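Local coordinates for protein DNA ligase (Archaeoglobus fulgidus, PDB 3GDE) that probably seals nicks in double-stranded DNA during replication, recombination and repair, using ATP to join a 3'-hydroxyl end to a 5'-phosphate end, at residues A[4-9]-A[115-120]; A[12-17]-A[155-160]; A[428-433]-A[503-508]; A[467-472]-A[524-529]. One frame throughout, in Å; residues are numbered along the deposited sequence.

Interaction 1 of 4, residues A[4-9]-A[115-120]; sequences MLFAEF and LTVRKV
Val120 CG2 approaches the Phe6 ring obliquely, 4.0 Å from Phe6 CD2, and Leu115 CD2, likewise oblique to the ring, rests 3.8 Å from Phe6 CB. Over one face of the ring lies Phe9 CD2, displaced toward the rim and 3.5 Å above the ring plane. The ring is directed to this apolar cluster because Phe6 CG lies anti to the backbone N (chi1 -169°). In the backbone, a single beta bridge pairs Leu5 with Thr116, the N-cap residues of two helices. It is fixed by two backbone bonds, Phe6 N to Leu115 O at 2.6 Å and Val117 N to Met4 O at 2.9 Å, the latter nearly straight at 164°. Met4 O also accepts a hydrogen bond from a water that in turn accepts from Arg118 N, so two donors hold this carbonyl. Met4 and Val117 run side by side, SD of Met4 being 4.0 Å from Val117 CG2. Thr116 OG1 caps its own helix by accepting from Lys119 N. The contact thus ties the starts of helices 6-16 and 117-129 together in the all-helical N-terminal region, with helix 152-162 packed on Phe6 and Val120 through Leu158, and helix 39-49 on Met4 and Val117.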
# COMPACT_ATOMS: atom_id res chain seq x y z
N MET A 4 -18.54 8.16 21.10
CA MET A 4 -17.79 6.94 21.46
C MET A 4 -16.45 7.30 22.10
O MET A 4 -15.70 8.10 21.56
CB MET A 4 -17.56 6.04 20.24
CG MET A 4 -16.97 4.68 20.60
SD MET A 4 -16.46 3.67 19.19
CE MET A 4 -18.04 3.18 18.52
N LEU A 5 -16.15 6.72 23.25
CA LEU A 5 -14.80 6.79 23.80
C LEU A 5 -13.91 5.82 23.06
O LEU A 5 -14.32 4.70 22.74
CB LEU A 5 -14.78 6.42 25.29
CG LEU A 5 -15.27 7.35 26.42
CD1 LEU A 5 -15.04 8.85 26.17
CD2 LEU A 5 -16.74 7.06 26.68
N PHE A 6 -12.68 6.26 22.77
CA PHE A 6 -11.67 5.38 22.19
C PHE A 6 -11.52 4.12 23.05
O PHE A 6 -11.28 3.03 22.52
CB PHE A 6 -10.33 6.12 22.02
CG PHE A 6 -9.31 5.37 21.19
CD1 PHE A 6 -8.34 4.60 21.80
CD2 PHE A 6 -9.34 5.45 19.79
CE1 PHE A 6 -7.39 3.90 21.03
CE2 PHE A 6 -8.40 4.77 19.02
CZ PHE A 6 -7.43 3.99 19.63
N ALA A 7 -11.69 4.28 24.37
CA ALA A 7 -11.68 3.15 25.32
C ALA A 7 -12.73 2.07 25.05
O ALA A 7 -12.50 0.92 25.37
CB ALA A 7 -11.83 3.64 26.76
N GLU A 8 -13.88 2.44 24.50
CA GLU A 8 -14.88 1.44 24.13
C GLU A 8 -14.34 0.63 22.95
O GLU A 8 -14.40 -0.60 22.95
CB GLU A 8 -16.24 2.07 23.81
CG GLU A 8 -17.26 1.03 23.34
CD GLU A 8 -18.62 1.62 22.96
OE1 GLU A 8 -19.52 0.82 22.63
OE2 GLU A 8 -18.79 2.86 22.98
N PHE A 9 -13.80 1.34 21.97
CA PHE A 9 -13.12 0.74 20.83
C PHE A 9 -11.93 -0.12 21.27
O PHE A 9 -11.75 -1.24 20.79
CB PHE A 9 -12.70 1.86 19.85
CG PHE A 9 -11.68 1.43 18.83
CD1 PHE A 9 -12.05 0.62 17.74
CD2 PHE A 9 -10.35 1.84 18.94
CE1 PHE A 9 -11.12 0.24 16.80
CE2 PHE A 9 -9.41 1.44 17.99
CZ PHE A 9 -9.79 0.64 16.92
N LEU A 115 -10.58 9.06 26.36
CA LEU A 115 -10.90 10.12 25.41
C LEU A 115 -11.74 9.60 24.29
O LEU A 115 -11.77 8.41 24.02
CB LEU A 115 -9.67 10.87 24.86
CG LEU A 115 -8.34 10.26 24.45
CD1 LEU A 115 -7.44 10.25 25.65
CD2 LEU A 115 -8.42 8.89 23.78
N THR A 116 -12.45 10.52 23.65
CA THR A 116 -13.36 10.20 22.58
C THR A 116 -12.59 9.92 21.31
O THR A 116 -11.48 10.45 21.11
CB THR A 116 -14.37 11.35 22.34
OG1 THR A 116 -13.68 12.51 21.88
CG2 THR A 116 -15.15 11.67 23.61
N VAL A 117 -13.16 9.08 20.47
CA VAL A 117 -12.65 8.86 19.13
C VAL A 117 -12.58 10.21 18.41
O VAL A 117 -11.66 10.46 17.63
CB VAL A 117 -13.56 7.87 18.38
CG1 VAL A 117 -13.07 7.64 16.95
CG2 VAL A 117 -13.64 6.55 19.15
N ARG A 118 -13.53 11.09 18.70
CA ARG A 118 -13.58 12.41 18.08
C ARG A 118 -12.33 13.23 18.43
O ARG A 118 -11.70 13.80 17.55
CB ARG A 118 -14.88 13.14 18.45
CG ARG A 118 -15.35 14.16 17.40
CD ARG A 118 -16.22 13.55 16.27
NE ARG A 118 -16.15 12.09 16.20
CZ ARG A 118 -15.36 11.39 15.38
NH1 ARG A 118 -14.54 12.00 14.53
NH2 ARG A 118 -15.38 10.07 15.44
N LYS A 119 -11.98 13.27 19.72
CA LYS A 119 -10.75 13.92 20.16
C LYS A 119 -9.48 13.30 19.56
O LYS A 119 -8.56 14.04 19.18
CB LYS A 119 -10.63 13.94 21.69
CG LYS A 119 -9.67 15.03 22.19
CD LYS A 119 -8.84 14.57 23.37
CE LYS A 119 -8.75 15.67 24.42
NZ LYS A 119 -9.89 15.56 25.41
N VAL A 120 -9.43 11.98 19.47
CA VAL A 120 -8.31 11.28 18.82
C VAL A 120 -8.16 11.74 17.36
O VAL A 120 -7.08 12.10 16.92
CB VAL A 120 -8.45 9.73 18.88
CG1 VAL A 120 -7.41 9.06 18.01
CG2 VAL A 120 -8.32 9.25 20.31
O HOH W 1 -16.28 10.07 19.66

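Interaction 2 of 4, residues A[12-17]-A[155-160]; sequences FCERLE and ARYLTR
Glu17 sets CG beside its backbone N and anti to the carbonyl carbon (chi1 -62°), and a bend at chi2 then carries the carboxylate to Tyr157, Arg156 and Arg160. The result is a salt-bridge network joining Glu17 to two arginines of helix 152-162, where that helix meets helix 6-16 in the N-terminal domain; the axes of helix pieces 12-16 and 155-160 lie 79° apart and approach to 11.2 Å. OE2 of Glu17 is the hub: Tyr157 OH donates to it in a very short bond of 2.5 Å, Arg160 NH1 at 2.6 Å from the syn side with a bent N-H angle of 130°, and Arg156 NH2 stands 3.6 Å from it as a longer ion pair. Arg156 has its main partner in Glu99, and Asp93 also pairs with Arg160. A lysine in place of Glu17 would probably leave the Tyr157 hydroxyl without its acceptor and set like charge against both arginines. Water joins Glu17 OE1 to Arg160 NH2. The Tyr157 ring is sandwiched: Arg156 CG lies over the centre of one face, and from the opposite face Cys13 CB makes a CH-pi contact, 3.8 Å from the ring centroid, with Cys13 SG farther out above the same face at 4.9 Å from that centroid.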
# COMPACT_ATOMS: atom_id res chain seq x y z
N PHE A 12 -12.98 -3.35 22.91
CA PHE A 12 -13.45 -4.20 21.82
C PHE A 12 -12.29 -4.89 21.10
O PHE A 12 -12.35 -6.09 20.82
CB PHE A 12 -14.31 -3.40 20.84
CG PHE A 12 -14.66 -4.16 19.58
CD1 PHE A 12 -15.47 -5.29 19.63
CD2 PHE A 12 -14.18 -3.74 18.35
CE1 PHE A 12 -15.80 -6.00 18.47
CE2 PHE A 12 -14.50 -4.44 17.18
CZ PHE A 12 -15.31 -5.57 17.24
N CYS A 13 -11.23 -4.13 20.80
CA CYS A 13 -10.05 -4.65 20.09
C CYS A 13 -9.29 -5.68 20.92
O CYS A 13 -8.84 -6.70 20.39
CB CYS A 13 -9.10 -3.52 19.71
SG CYS A 13 -9.73 -2.48 18.39
N GLU A 14 -9.16 -5.40 22.22
CA GLU A 14 -8.49 -6.30 23.13
C GLU A 14 -9.11 -7.70 23.10
O GLU A 14 -8.39 -8.70 23.07
CB GLU A 14 -8.51 -5.74 24.54
CG GLU A 14 -7.44 -6.33 25.42
CD GLU A 14 -8.00 -7.16 26.55
OE1 GLU A 14 -8.91 -7.99 26.30
OE2 GLU A 14 -7.53 -6.97 27.70
N ARG A 15 -10.44 -7.75 23.08
CA ARG A 15 -11.18 -9.01 23.03
C ARG A 15 -10.97 -9.77 21.71
O ARG A 15 -11.01 -11.00 21.69
CB ARG A 15 -12.66 -8.77 23.32
CG ARG A 15 -13.01 -8.84 24.80
CD ARG A 15 -14.27 -8.04 25.18
NE ARG A 15 -13.91 -6.79 25.85
CZ ARG A 15 -13.77 -6.65 27.17
NH1 ARG A 15 -13.98 -7.69 27.98
NH2 ARG A 15 -13.42 -5.48 27.69
N LEU A 16 -10.71 -9.05 20.63
CA LEU A 16 -10.45 -9.65 19.32
C LEU A 16 -9.10 -10.36 19.24
O LEU A 16 -8.92 -11.24 18.40
CB LEU A 16 -10.52 -8.60 18.21
CG LEU A 16 -11.83 -7.92 17.85
CD1 LEU A 16 -11.57 -6.97 16.70
CD2 LEU A 16 -12.93 -8.93 17.50
N GLU A 17 -8.16 -9.95 20.09
CA GLU A 17 -6.82 -10.53 20.11
C GLU A 17 -6.82 -12.02 20.41
O GLU A 17 -5.99 -12.77 19.91
CB GLU A 17 -5.92 -9.80 21.12
CG GLU A 17 -5.72 -8.34 20.82
CD GLU A 17 -4.34 -7.84 21.18
OE1 GLU A 17 -3.48 -8.66 21.61
OE2 GLU A 17 -4.11 -6.62 21.03
N ALA A 155 -4.01 3.71 25.50
CA ALA A 155 -2.63 4.04 25.17
C ALA A 155 -2.01 2.94 24.31
O ALA A 155 -1.20 3.21 23.42
CB ALA A 155 -1.82 4.26 26.45
N ARG A 156 -2.40 1.71 24.58
CA ARG A 156 -1.98 0.55 23.80
C ARG A 156 -2.37 0.66 22.33
O ARG A 156 -1.49 0.58 21.47
CB ARG A 156 -2.57 -0.71 24.41
CG ARG A 156 -2.32 -1.99 23.64
CD ARG A 156 -2.32 -3.10 24.64
NE ARG A 156 -3.12 -4.22 24.22
CZ ARG A 156 -3.57 -5.16 25.04
NH1 ARG A 156 -3.29 -5.11 26.33
NH2 ARG A 156 -4.30 -6.16 24.56
N TYR A 157 -3.66 0.84 22.04
CA TYR A 157 -4.13 0.91 20.64
C TYR A 157 -3.90 2.25 19.95
O TYR A 157 -3.86 2.31 18.74
CB TYR A 157 -5.58 0.43 20.51
CG TYR A 157 -5.68 -1.03 20.86
CD1 TYR A 157 -5.19 -2.00 19.98
CD2 TYR A 157 -6.22 -1.45 22.08
CE1 TYR A 157 -5.25 -3.34 20.30
CE2 TYR A 157 -6.28 -2.80 22.41
CZ TYR A 157 -5.80 -3.74 21.52
OH TYR A 157 -5.84 -5.07 21.82
N LEU A 158 -3.73 3.32 20.72
CA LEU A 158 -3.30 4.60 20.16
C LEU A 158 -1.91 4.44 19.58
O LEU A 158 -1.61 4.90 18.47
CB LEU A 158 -3.27 5.70 21.23
CG LEU A 158 -4.24 6.89 21.21
CD1 LEU A 158 -5.38 6.77 20.22
CD2 LEU A 158 -4.77 7.23 22.62
N THR A 159 -1.05 3.78 20.34
CA THR A 159 0.33 3.54 19.96
C THR A 159 0.39 2.62 18.74
O THR A 159 1.08 2.92 17.77
CB THR A 159 1.12 2.95 21.16
OG1 THR A 159 1.09 3.89 22.25
CG2 THR A 159 2.57 2.64 20.79
N ARG A 160 -0.37 1.53 18.79
CA ARG A 160 -0.40 0.55 17.70
C ARG A 160 -0.98 1.15 16.42
O ARG A 160 -0.54 0.81 15.32
CB ARG A 160 -1.16 -0.70 18.11
CG ARG A 160 -0.40 -1.55 19.12
CD ARG A 160 -0.98 -2.93 19.23
NE ARG A 160 -0.45 -3.68 20.36
CZ ARG A 160 -0.97 -4.83 20.78
NH1 ARG A 160 -2.02 -5.35 20.17
NH2 ARG A 160 -0.45 -5.46 21.83
O HOH W 2 -1.18 -7.99 22.63

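Interaction 3 of 4, residues A[428-433]-A[503-508]; sequences LDLVVV and FEVAYQ
Leu428 and Leu430 pair with Val505 and Phe503 in an antiparallel ladder of the OB-fold domain. Four backbone bonds define it: Leu428 N to Val505 O and Val505 N to Leu428 O at one hydrogen-bonded pair, Leu430 N to Phe503 O and Phe503 N to Leu430 O at the other. The bond from Leu428 N to Val505 O is nearly straight, and the one from Val505 N to Leu428 O is 2.7 Å long. The non-hydrogen-bonded pair of Asp429 and Glu504 sits between them. The segments are strongly twisted, their directions 128° apart.

The face bearing the leucines, Val505 and Phe503 is apolar and tightly packed. Leu428 CD1 lies 3.7 Å from Tyr507 CE2, and strand 446-454 covers Leu430 and Val505 through Leu451. The face of Asp429 and Glu504 is, by contrast, polar and charged, though buried too. OD2 of Asp429 crowds Glu504 N at 2.9 Å without a hydrogen bond. The two side chains pass obliquely, with OD1 of Asp429 4.4 Å from OE1 of Glu504, a like-charge approach that would be eased by outside partners: Lys534 pairs with Asp429, and Arg529 and Arg531 with Glu504, whose other oxygen meets Thr427. A bound phosphate, probably from the crystallisation liquor, lies about 4 Å from the Asp429 side chain.

Past the Leu430–Phe503 pair the backbone pairing goes on, Val432 bonding to Tyr501, and the side chains stay in close contact. With CG1 of Val432 anti to the backbone N (chi1 -171°), CG2 is left to sit over the middle of the Phe503 ring, in a CH-pi contact 3.4 Å from the centroid and 2° off the normal.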
# COMPACT_ATOMS: atom_id res chain seq x y z
N LEU A 428 9.84 -9.69 -6.22
CA LEU A 428 8.80 -9.61 -5.21
C LEU A 428 9.10 -8.49 -4.26
O LEU A 428 10.26 -8.17 -4.02
CB LEU A 428 8.69 -10.92 -4.43
CG LEU A 428 8.08 -12.11 -5.17
CD1 LEU A 428 8.48 -13.41 -4.47
CD2 LEU A 428 6.56 -11.96 -5.28
N ASP A 429 8.06 -7.86 -3.74
CA ASP A 429 8.29 -6.95 -2.65
C ASP A 429 7.74 -7.51 -1.34
O ASP A 429 6.57 -7.89 -1.25
CB ASP A 429 7.82 -5.55 -3.02
CG ASP A 429 8.94 -4.73 -3.69
OD1 ASP A 429 8.99 -4.63 -4.95
OD2 ASP A 429 9.80 -4.22 -2.94
N LEU A 430 8.65 -7.64 -0.38
CA LEU A 430 8.41 -8.40 0.83
C LEU A 430 8.76 -7.56 2.05
O LEU A 430 9.68 -6.75 2.01
CB LEU A 430 9.21 -9.72 0.80
CG LEU A 430 8.93 -10.68 -0.38
CD1 LEU A 430 10.04 -11.74 -0.55
CD2 LEU A 430 7.54 -11.34 -0.28
N VAL A 431 8.01 -7.75 3.13
CA VAL A 431 8.22 -6.99 4.36
C VAL A 431 9.45 -7.54 5.09
O VAL A 431 9.64 -8.74 5.16
CB VAL A 431 6.98 -7.04 5.30
CG1 VAL A 431 7.18 -6.13 6.54
CG2 VAL A 431 5.73 -6.64 4.55
N VAL A 432 10.28 -6.64 5.61
CA VAL A 432 11.39 -7.03 6.47
C VAL A 432 10.89 -7.20 7.91
O VAL A 432 10.65 -6.22 8.62
CB VAL A 432 12.53 -6.02 6.43
CG1 VAL A 432 13.77 -6.59 7.16
CG2 VAL A 432 12.86 -5.69 5.01
N VAL A 433 10.72 -8.45 8.32
CA VAL A 433 10.18 -8.77 9.64
C VAL A 433 11.25 -9.11 10.68
O VAL A 433 10.98 -9.17 11.88
CB VAL A 433 9.10 -9.88 9.56
CG1 VAL A 433 7.89 -9.39 8.76
CG2 VAL A 433 9.67 -11.19 8.96
N PHE A 503 11.41 -4.59 0.96
CA PHE A 503 12.52 -4.77 0.02
C PHE A 503 12.00 -5.30 -1.31
O PHE A 503 11.10 -6.14 -1.31
CB PHE A 503 13.54 -5.80 0.53
CG PHE A 503 14.41 -5.34 1.66
CD1 PHE A 503 14.40 -4.01 2.10
CD2 PHE A 503 15.27 -6.24 2.29
CE1 PHE A 503 15.21 -3.60 3.14
CE2 PHE A 503 16.10 -5.84 3.33
CZ PHE A 503 16.06 -4.51 3.77
N GLU A 504 12.55 -4.83 -2.42
CA GLU A 504 12.42 -5.55 -3.69
C GLU A 504 13.44 -6.69 -3.73
O GLU A 504 14.65 -6.47 -3.57
CB GLU A 504 12.58 -4.63 -4.90
CG GLU A 504 12.33 -5.35 -6.24
CD GLU A 504 12.44 -4.47 -7.46
OE1 GLU A 504 12.48 -3.22 -7.31
OE2 GLU A 504 12.47 -5.02 -8.58
N VAL A 505 12.95 -7.91 -3.95
CA VAL A 505 13.74 -9.13 -3.85
C VAL A 505 13.61 -9.95 -5.14
O VAL A 505 12.50 -10.23 -5.61
CB VAL A 505 13.27 -10.00 -2.65
CG1 VAL A 505 14.09 -11.27 -2.54
CG2 VAL A 505 13.35 -9.21 -1.35
N ALA A 506 14.76 -10.33 -5.71
CA ALA A 506 14.82 -11.28 -6.81
C ALA A 506 15.07 -12.68 -6.26
O ALA A 506 15.54 -12.85 -5.13
CB ALA A 506 15.91 -10.89 -7.80
N TYR A 507 14.78 -13.70 -7.06
CA TYR A 507 14.95 -15.08 -6.63
C TYR A 507 15.16 -15.97 -7.85
O TYR A 507 14.84 -15.58 -8.97
CB TYR A 507 13.71 -15.54 -5.85
CG TYR A 507 12.43 -15.45 -6.65
CD1 TYR A 507 11.92 -16.56 -7.30
CD2 TYR A 507 11.73 -14.24 -6.75
CE1 TYR A 507 10.75 -16.49 -8.05
CE2 TYR A 507 10.54 -14.15 -7.51
CZ TYR A 507 10.07 -15.28 -8.15
OH TYR A 507 8.90 -15.22 -8.90
N GLN A 508 15.70 -17.17 -7.62
CA GLN A 508 15.81 -18.18 -8.69
C GLN A 508 14.55 -19.04 -8.77
O GLN A 508 14.08 -19.36 -9.87
CB GLN A 508 17.05 -19.07 -8.50
CG GLN A 508 18.38 -18.37 -8.82
CD GLN A 508 18.41 -17.71 -10.19
OE1 GLN A 508 18.08 -18.34 -11.20
NE2 GLN A 508 18.78 -16.43 -10.23

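Interaction 4 of 4, residues A[467-472]-A[524-529]; sequences VATGFT and FPRFVR
Pro525 O is held by two waters, each donating to it at 2.8 Å and each also hydrogen-bonded to Thr469 OG1, so the carbonyl is tied to the threonine across the contact by two bridges. One of these waters additionally accepts from Ala468 N. Beside them runs the direct link, Phe527 N to Thr469 O at 2.9 Å with an N-H angle of 170°. Over the same threonine lies the Arg526 guanidinium, one face turned to Thr469 CB, which is 3.8 Å from NH2 of Arg526. At Gly470 the backbone has a positive phi, and a beta carbon would collide with Phe527 O and the preceding carbonyl; its own carbonyl oxygen lies in the plane of the Phe527 ring, at the edge.

Phe527 carries the apolar half. Its CG is anti to the backbone N (chi1 178°), which lays the ring against Phe471 in an offset stack, centroids 4.3 Å apart and planes at 18°. The fit is close: Phe471 CE1 is 3.2 Å from Phe527 CG, while Arg529 N lies over the centre of the opposite face. Replacing Phe527 by an alanine is likely to leave a gap against one face of the Phe471 ring, with the offset stack lost.

In the OB-fold domain this joins the loop between strand 461-467 and helix 473-483 to strand 526-530. That helix packs on Phe471 through Leu476 and Leu479 and is capped by Thr472, while strand 502-506 flanks strand 526-530, where Val528 and Arg529 both face Glu504 in a classic beta bulge.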
# COMPACT_ATOMS: atom_id res chain seq x y z
N VAL A 467 17.34 -13.16 3.16
CA VAL A 467 18.23 -12.58 2.15
C VAL A 467 19.50 -11.99 2.77
O VAL A 467 19.43 -11.33 3.81
CB VAL A 467 17.48 -11.55 1.23
CG1 VAL A 467 17.00 -10.32 2.01
CG2 VAL A 467 18.35 -11.13 0.05
N ALA A 468 20.64 -12.23 2.11
CA ALA A 468 21.94 -11.74 2.57
C ALA A 468 22.80 -11.23 1.42
O ALA A 468 23.75 -10.47 1.64
CB ALA A 468 22.67 -12.84 3.32
N THR A 469 22.47 -11.62 0.19
CA THR A 469 23.21 -11.18 -0.99
C THR A 469 22.55 -9.99 -1.68
O THR A 469 21.34 -9.79 -1.58
CB THR A 469 23.44 -12.33 -2.03
OG1 THR A 469 22.18 -12.89 -2.43
CG2 THR A 469 24.29 -13.42 -1.43
N GLY A 470 23.36 -9.20 -2.38
CA GLY A 470 22.88 -8.09 -3.18
C GLY A 470 23.07 -6.75 -2.51
O GLY A 470 22.69 -5.72 -3.08
N PHE A 471 23.67 -6.76 -1.32
CA PHE A 471 23.87 -5.54 -0.51
C PHE A 471 25.28 -4.97 -0.66
O PHE A 471 26.26 -5.72 -0.60
CB PHE A 471 23.65 -5.83 0.98
CG PHE A 471 22.28 -6.33 1.33
CD1 PHE A 471 21.21 -5.44 1.49
CD2 PHE A 471 22.06 -7.68 1.54
CE1 PHE A 471 19.95 -5.90 1.83
CE2 PHE A 471 20.80 -8.15 1.87
CZ PHE A 471 19.74 -7.25 2.01
N THR A 472 25.40 -3.65 -0.85
CA THR A 472 26.69 -2.97 -0.67
C THR A 472 26.86 -2.69 0.81
O THR A 472 25.91 -2.83 1.58
CB THR A 472 26.76 -1.61 -1.38
OG1 THR A 472 25.78 -0.73 -0.82
CG2 THR A 472 26.51 -1.75 -2.86
N PHE A 524 17.65 -18.87 -3.48
CA PHE A 524 18.57 -17.80 -3.92
C PHE A 524 17.94 -16.40 -4.00
O PHE A 524 18.02 -15.75 -5.05
CB PHE A 524 19.33 -18.18 -5.21
CG PHE A 524 20.00 -19.51 -5.13
CD1 PHE A 524 19.55 -20.58 -5.90
CD2 PHE A 524 21.06 -19.72 -4.27
CE1 PHE A 524 20.16 -21.83 -5.81
CE2 PHE A 524 21.68 -20.97 -4.17
CZ PHE A 524 21.22 -22.02 -4.95
N PRO A 525 17.36 -15.93 -2.88
CA PRO A 525 16.82 -14.57 -2.85
C PRO A 525 17.98 -13.57 -2.93
O PRO A 525 19.07 -13.84 -2.44
CB PRO A 525 16.13 -14.50 -1.49
CG PRO A 525 16.86 -15.47 -0.65
CD PRO A 525 17.21 -16.60 -1.58
N ARG A 526 17.74 -12.44 -3.58
CA ARG A 526 18.81 -11.48 -3.79
C ARG A 526 18.22 -10.09 -3.70
O ARG A 526 17.21 -9.81 -4.34
CB ARG A 526 19.50 -11.72 -5.16
CG ARG A 526 20.59 -10.70 -5.53
CD ARG A 526 21.40 -11.13 -6.78
NE ARG A 526 22.37 -12.17 -6.45
CZ ARG A 526 23.59 -11.93 -5.97
NH1 ARG A 526 24.01 -10.68 -5.79
NH2 ARG A 526 24.40 -12.94 -5.66
N PHE A 527 18.85 -9.24 -2.91
CA PHE A 527 18.37 -7.88 -2.68
C PHE A 527 18.56 -7.04 -3.92
O PHE A 527 19.65 -6.98 -4.48
CB PHE A 527 19.10 -7.28 -1.47
CG PHE A 527 18.71 -5.84 -1.16
CD1 PHE A 527 17.51 -5.54 -0.50
CD2 PHE A 527 19.57 -4.79 -1.49
CE1 PHE A 527 17.16 -4.22 -0.22
CE2 PHE A 527 19.23 -3.46 -1.19
CZ PHE A 527 18.03 -3.18 -0.54
N VAL A 528 17.48 -6.39 -4.36
CA VAL A 528 17.53 -5.44 -5.46
C VAL A 528 17.60 -4.00 -4.92
O VAL A 528 18.58 -3.30 -5.16
CB VAL A 528 16.32 -5.63 -6.42
CG1 VAL A 528 16.44 -4.72 -7.64
CG2 VAL A 528 16.21 -7.10 -6.86
N ARG A 529 16.57 -3.58 -4.17
CA ARG A 529 16.54 -2.28 -3.51
C ARG A 529 15.47 -2.18 -2.42
O ARG A 529 14.51 -2.96 -2.39
CB ARG A 529 16.33 -1.16 -4.52
CG ARG A 529 14.99 -1.21 -5.23
CD ARG A 529 14.99 -0.23 -6.39
NE ARG A 529 14.64 -0.92 -7.62
CZ ARG A 529 15.50 -1.30 -8.56
NH1 ARG A 529 16.80 -1.05 -8.47
NH2 ARG A 529 15.04 -1.94 -9.62
O HOH W 3 20.68 -13.94 -0.20
O HOH W 4 21.27 -15.12 -3.68
O HOH W 5 21.35 -4.23 -4.67

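In the fold
Interactions 1 and 2 share helix 6-16 in the helical N-terminal region, their centres 12 Å apart and their segments alternating along the chain; Tyr157 CB of the second packs on the Phe6 ring of the first. Interactions 3 and 4 follow later in the sequence, also alternating, with centres 9 Å apart in the OB-fold domain. There, neighbouring strands 502-506 and 526-530 join them, and the Phe503 and Phe527 rings meet edge-to-face. Between the two pairs, centres lie about 29 to 44 Å apart and no atoms touch. Each pair thus knits chain-distant segments within its own domain, while the adenylation domain, with the predicted ATP site, comes between them in the sequence.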